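Local coordinates for protein alpha-rhamnosidase (Dictyoglomus thermophilum, PDB 6I60) that probably hydrolyses terminal non-reducing alpha-L-rhamnose residues from alpha-L-rhamnosides, as a glycoside hydrolase with a six-hairpin catalytic domain, at residues A[831-845]-A[861-875]. Sequence-based numbering, arbitrary orientation.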
# COMPACT_ATOMS: atom_id res chain seq x y z
N TYR A 831 -12.32 -4.45 -12.11
CA TYR A 831 -11.24 -4.86 -13.01
C TYR A 831 -11.47 -6.27 -13.54
O TYR A 831 -11.36 -6.50 -14.75
CB TYR A 831 -9.90 -4.78 -12.27
CG TYR A 831 -9.31 -3.40 -12.17
CD1 TYR A 831 -9.62 -2.57 -11.10
CD2 TYR A 831 -8.42 -2.92 -13.12
CE1 TYR A 831 -9.08 -1.30 -10.99
CE2 TYR A 831 -7.87 -1.66 -13.02
CZ TYR A 831 -8.20 -0.85 -11.96
OH TYR A 831 -7.65 0.40 -11.85
N ARG A 832 -11.79 -7.21 -12.66
CA ARG A 832 -11.79 -8.62 -13.03
C ARG A 832 -13.08 -9.05 -13.73
O ARG A 832 -13.06 -10.01 -14.51
CB ARG A 832 -11.57 -9.49 -11.78
CG ARG A 832 -10.35 -9.12 -10.96
CD ARG A 832 -10.20 -10.01 -9.73
NE ARG A 832 -11.47 -10.62 -9.33
CZ ARG A 832 -11.71 -11.93 -9.33
NH1 ARG A 832 -10.76 -12.78 -9.72
NH2 ARG A 832 -12.89 -12.39 -8.95
N VAL A 833 -14.20 -8.39 -13.46
CA VAL A 833 -15.50 -8.80 -13.98
C VAL A 833 -16.05 -7.80 -14.99
O VAL A 833 -16.29 -8.15 -16.15
CB VAL A 833 -16.51 -9.05 -12.83
CG1 VAL A 833 -17.91 -9.23 -13.38
CG2 VAL A 833 -16.08 -10.26 -12.03
N ILE A 834 -16.26 -6.55 -14.57
CA ILE A 834 -16.84 -5.55 -15.47
C ILE A 834 -15.93 -5.32 -16.67
O ILE A 834 -16.34 -5.47 -17.82
CB ILE A 834 -17.11 -4.24 -14.71
CG1 ILE A 834 -18.29 -4.42 -13.75
CG2 ILE A 834 -17.39 -3.10 -15.69
CD1 ILE A 834 -18.78 -3.13 -13.14
N ALA A 835 -14.67 -4.96 -16.41
CA ALA A 835 -13.68 -4.90 -17.48
C ALA A 835 -13.37 -6.30 -17.99
O ALA A 835 -13.54 -6.60 -19.18
CB ALA A 835 -12.42 -4.20 -16.98
N GLY A 836 -12.91 -7.18 -17.10
CA GLY A 836 -12.79 -8.59 -17.42
C GLY A 836 -11.38 -9.11 -17.61
O GLY A 836 -11.15 -9.96 -18.48
N VAL A 837 -10.43 -8.63 -16.81
CA VAL A 837 -9.06 -9.11 -16.86
C VAL A 837 -8.69 -9.65 -15.48
O VAL A 837 -8.70 -8.91 -14.49
CB VAL A 837 -8.07 -8.02 -17.31
CG1 VAL A 837 -8.31 -6.71 -16.56
CG2 VAL A 837 -6.64 -8.50 -17.15
N ARG A 838 -8.40 -10.95 -15.41
CA ARG A 838 -8.06 -11.61 -14.16
C ARG A 838 -6.83 -12.48 -14.37
O ARG A 838 -6.46 -12.81 -15.50
CB ARG A 838 -9.21 -12.48 -13.63
CG ARG A 838 -10.58 -12.13 -14.18
CD ARG A 838 -11.67 -12.89 -13.46
NE ARG A 838 -11.45 -14.34 -13.49
CZ ARG A 838 -12.17 -15.19 -14.20
NH1 ARG A 838 -13.18 -14.76 -14.95
NH2 ARG A 838 -11.90 -16.49 -14.16
N VAL A 839 -6.20 -12.86 -13.26
CA VAL A 839 -5.00 -13.68 -13.31
C VAL A 839 -5.41 -15.14 -13.51
O VAL A 839 -6.22 -15.68 -12.76
CB VAL A 839 -4.17 -13.50 -12.03
CG1 VAL A 839 -5.04 -13.61 -10.79
CG2 VAL A 839 -3.05 -14.52 -11.98
N GLY A 840 -4.85 -15.76 -14.55
CA GLY A 840 -5.12 -17.16 -14.83
C GLY A 840 -4.09 -18.07 -14.20
O GLY A 840 -4.41 -19.15 -13.70
N GLU A 841 -2.83 -17.64 -14.24
CA GLU A 841 -1.73 -18.33 -13.58
C GLU A 841 -0.86 -17.29 -12.89
O GLU A 841 -0.75 -16.16 -13.38
CB GLU A 841 -0.90 -19.15 -14.57
CG GLU A 841 -1.69 -20.22 -15.32
CD GLU A 841 -1.82 -21.52 -14.53
OE1 GLU A 841 -1.83 -21.47 -13.28
OE2 GLU A 841 -1.91 -22.59 -15.17
N PRO A 842 -0.24 -17.64 -11.76
CA PRO A 842 0.49 -16.64 -10.97
C PRO A 842 1.53 -15.90 -11.79
O PRO A 842 2.09 -16.43 -12.76
CB PRO A 842 1.14 -17.48 -9.86
CG PRO A 842 0.25 -18.67 -9.73
CD PRO A 842 -0.25 -18.96 -11.11
N GLY A 843 1.79 -14.66 -11.40
CA GLY A 843 2.69 -13.81 -12.16
C GLY A 843 2.16 -13.37 -13.50
O GLY A 843 2.94 -12.93 -14.35
N TRP A 844 0.84 -13.47 -13.71
CA TRP A 844 0.22 -13.16 -15.00
C TRP A 844 0.79 -14.02 -16.12
O TRP A 844 0.84 -13.60 -17.28
CB TRP A 844 0.33 -11.68 -15.35
CG TRP A 844 -0.38 -10.76 -14.39
CD1 TRP A 844 0.18 -10.07 -13.35
CD2 TRP A 844 -1.77 -10.44 -14.38
NE1 TRP A 844 -0.78 -9.34 -12.69
CE2 TRP A 844 -1.99 -9.55 -13.31
CE3 TRP A 844 -2.86 -10.82 -15.17
CZ2 TRP A 844 -3.25 -9.03 -13.01
CZ3 TRP A 844 -4.11 -10.30 -14.88
CH2 TRP A 844 -4.29 -9.42 -13.80
N ASN A 845 1.24 -15.24 -15.79
CA ASN A 845 1.73 -16.15 -16.81
C ASN A 845 0.63 -16.51 -17.80
O ASN A 845 0.90 -16.71 -18.99
CB ASN A 845 2.30 -17.41 -16.17
CG ASN A 845 3.81 -17.37 -16.05
OD1 ASN A 845 4.54 -17.70 -16.99
ND2 ASN A 845 4.30 -16.95 -14.89
N LYS A 861 -12.89 -0.56 -20.01
CA LYS A 861 -11.49 -0.87 -20.29
C LYS A 861 -10.70 -0.90 -19.00
O LYS A 861 -10.89 -0.05 -18.12
CB LYS A 861 -10.87 0.16 -21.25
CG LYS A 861 -9.34 0.17 -21.20
CD LYS A 861 -8.76 1.46 -21.72
CE LYS A 861 -7.31 1.26 -22.17
NZ LYS A 861 -6.82 2.39 -23.01
N ALA A 862 -9.80 -1.88 -18.89
CA ALA A 862 -8.80 -1.92 -17.83
C ALA A 862 -7.44 -2.11 -18.48
O ALA A 862 -7.25 -3.06 -19.25
CB ALA A 862 -9.09 -3.04 -16.83
N ARG A 863 -6.51 -1.21 -18.19
CA ARG A 863 -5.13 -1.32 -18.66
C ARG A 863 -4.22 -1.40 -17.45
O ARG A 863 -4.19 -0.47 -16.63
CB ARG A 863 -4.76 -0.13 -19.55
CG ARG A 863 -3.29 -0.11 -19.96
CD ARG A 863 -2.94 1.15 -20.75
NE ARG A 863 -2.60 2.27 -19.88
CZ ARG A 863 -1.42 2.42 -19.28
NH1 ARG A 863 -0.46 1.52 -19.45
NH2 ARG A 863 -1.19 3.48 -18.52
N LEU A 864 -3.48 -2.50 -17.33
CA LEU A 864 -2.61 -2.74 -16.19
C LEU A 864 -1.16 -2.83 -16.64
O LEU A 864 -0.86 -3.31 -17.74
CB LEU A 864 -2.99 -4.04 -15.46
CG LEU A 864 -4.48 -4.35 -15.29
CD1 LEU A 864 -4.70 -5.84 -15.11
CD2 LEU A 864 -5.05 -3.58 -14.12
N ASN A 865 -0.26 -2.36 -15.78
CA ASN A 865 1.18 -2.51 -15.96
C ASN A 865 1.65 -3.53 -14.92
O ASN A 865 1.91 -3.17 -13.77
CB ASN A 865 1.90 -1.18 -15.82
CG ASN A 865 3.41 -1.32 -15.95
OD1 ASN A 865 3.93 -1.68 -17.01
ND2 ASN A 865 4.12 -1.03 -14.87
N THR A 866 1.74 -4.79 -15.33
CA THR A 866 2.05 -5.88 -14.42
C THR A 866 3.55 -6.14 -14.39
O THR A 866 4.36 -5.36 -14.91
CB THR A 866 1.28 -7.13 -14.82
OG1 THR A 866 1.86 -7.68 -16.01
CG2 THR A 866 -0.19 -6.79 -15.09
N ILE A 867 3.94 -7.26 -13.76
CA ILE A 867 5.35 -7.63 -13.70
C ILE A 867 5.87 -8.11 -15.05
O ILE A 867 7.08 -8.14 -15.27
CB ILE A 867 5.56 -8.69 -12.60
CG1 ILE A 867 6.89 -8.46 -11.87
CG2 ILE A 867 5.49 -10.10 -13.18
CD1 ILE A 867 6.93 -7.15 -11.10
N LYS A 868 4.97 -8.49 -15.96
CA LYS A 868 5.36 -8.95 -17.28
C LYS A 868 5.20 -7.88 -18.35
O LYS A 868 5.59 -8.12 -19.50
CB LYS A 868 4.53 -10.18 -17.68
CG LYS A 868 4.76 -11.40 -16.78
CD LYS A 868 4.23 -12.66 -17.44
CE LYS A 868 4.77 -13.91 -16.76
NZ LYS A 868 6.25 -13.86 -16.58
N GLY A 869 4.65 -6.72 -18.01
CA GLY A 869 4.44 -5.67 -18.99
C GLY A 869 3.03 -5.11 -18.98
O GLY A 869 2.36 -5.12 -17.94
N GLU A 870 2.57 -4.63 -20.13
CA GLU A 870 1.26 -4.00 -20.23
C GLU A 870 0.19 -5.05 -20.54
O GLU A 870 0.36 -5.86 -21.46
CB GLU A 870 1.27 -2.92 -21.32
CG GLU A 870 1.51 -1.52 -20.79
CD GLU A 870 0.84 -0.46 -21.65
OE1 GLU A 870 1.26 0.71 -21.59
OE2 GLU A 870 -0.10 -0.81 -22.39
N VAL A 871 -0.89 -5.02 -19.78
CA VAL A 871 -2.06 -5.87 -19.99
C VAL A 871 -3.27 -4.97 -20.18
O VAL A 871 -3.52 -4.08 -19.36
CB VAL A 871 -2.28 -6.85 -18.82
CG1 VAL A 871 -3.51 -7.71 -19.06
CG2 VAL A 871 -1.04 -7.71 -18.60
N GLU A 872 -4.01 -5.19 -21.26
CA GLU A 872 -5.12 -4.31 -21.62
C GLU A 872 -6.31 -5.13 -22.09
O GLU A 872 -6.16 -6.17 -22.72
CB GLU A 872 -4.70 -3.32 -22.71
CG GLU A 872 -5.64 -2.13 -22.87
CD GLU A 872 -5.10 -1.08 -23.81
OE1 GLU A 872 -4.29 -0.24 -23.36
OE2 GLU A 872 -5.47 -1.09 -25.00
N ILE A 873 -7.51 -4.63 -21.76
CA ILE A 873 -8.76 -5.20 -22.25
C ILE A 873 -9.70 -4.05 -22.60
O ILE A 873 -9.81 -3.08 -21.85
CB ILE A 873 -9.41 -6.14 -21.21
CG1 ILE A 873 -10.70 -6.74 -21.78
CG2 ILE A 873 -9.67 -5.42 -19.90
CD1 ILE A 873 -10.92 -8.19 -21.40
N ASN A 874 -10.36 -4.16 -23.75
CA ASN A 874 -11.34 -3.18 -24.20
C ASN A 874 -12.50 -3.93 -24.84
O ASN A 874 -12.28 -4.89 -25.58
CB ASN A 874 -10.76 -2.19 -25.22
CG ASN A 874 -9.45 -1.58 -24.77
OD1 ASN A 874 -9.42 -0.46 -24.25
ND2 ASN A 874 -8.35 -2.29 -24.97
N TRP A 875 -13.72 -3.49 -24.56
CA TRP A 875 -14.88 -4.09 -25.20
C TRP A 875 -15.97 -3.05 -25.39
O TRP A 875 -16.15 -2.16 -24.54
CB TRP A 875 -15.42 -5.29 -24.41
CG TRP A 875 -15.91 -4.98 -23.02
CD1 TRP A 875 -15.21 -5.13 -21.86
CD2 TRP A 875 -17.21 -4.51 -22.66
NE1 TRP A 875 -16.00 -4.76 -20.79
CE2 TRP A 875 -17.23 -4.38 -21.25
CE3 TRP A 875 -18.36 -4.18 -23.38
CZ2 TRP A 875 -18.35 -3.93 -20.56
CZ3 TRP A 875 -19.47 -3.74 -22.69
CH2 TRP A 875 -19.46 -3.62 -21.29
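The face-to-face packing of two sheets in the C-terminal beta domain sets the hairpin of strands 861-866 and 869-875 against the edge strand 837-839, and illustrates how apolar side chains close a beta sandwich. V837 points into the hairpin: with CG1 between the backbone N and the carbonyl carbon (chi1 48°), its methyls part, CG1 toward A862 CB and I873 CG2, CG2 tip to tip with L864 CD1 and obliquely across V871 CG1. The last helical turn, 831-835, rests on the same hairpin. A835 CB sits 3.5 Å from A862 CB, and the Y831 ring brings CD2 to 3.6 Å from L864 CD2, its OH hydrogen-bonded to N520 OD1. Further along, T866 lays CG2 over the five-membered ring of W844, a CH-pi contact 3.6 Å from the centroid, while V839 CB lies over the rim of the opposite face and CH2 reaches L864 CD1. With W844 cut back to alanine, T866 CG2 and L864 CD1 would probably lose their aromatic partner, opening a gap between turn 843-845 and hairpin. K868 runs its aliphatic chain past G843 O and W844 O, NZ bonding to Q98 OE1. Apolar packing thus dominates, framed at the helix's C-terminal end by W875 NE1 donating to I834 O (3.1 Å), in the carbonyl plane but bent, 142° at the hydrogen.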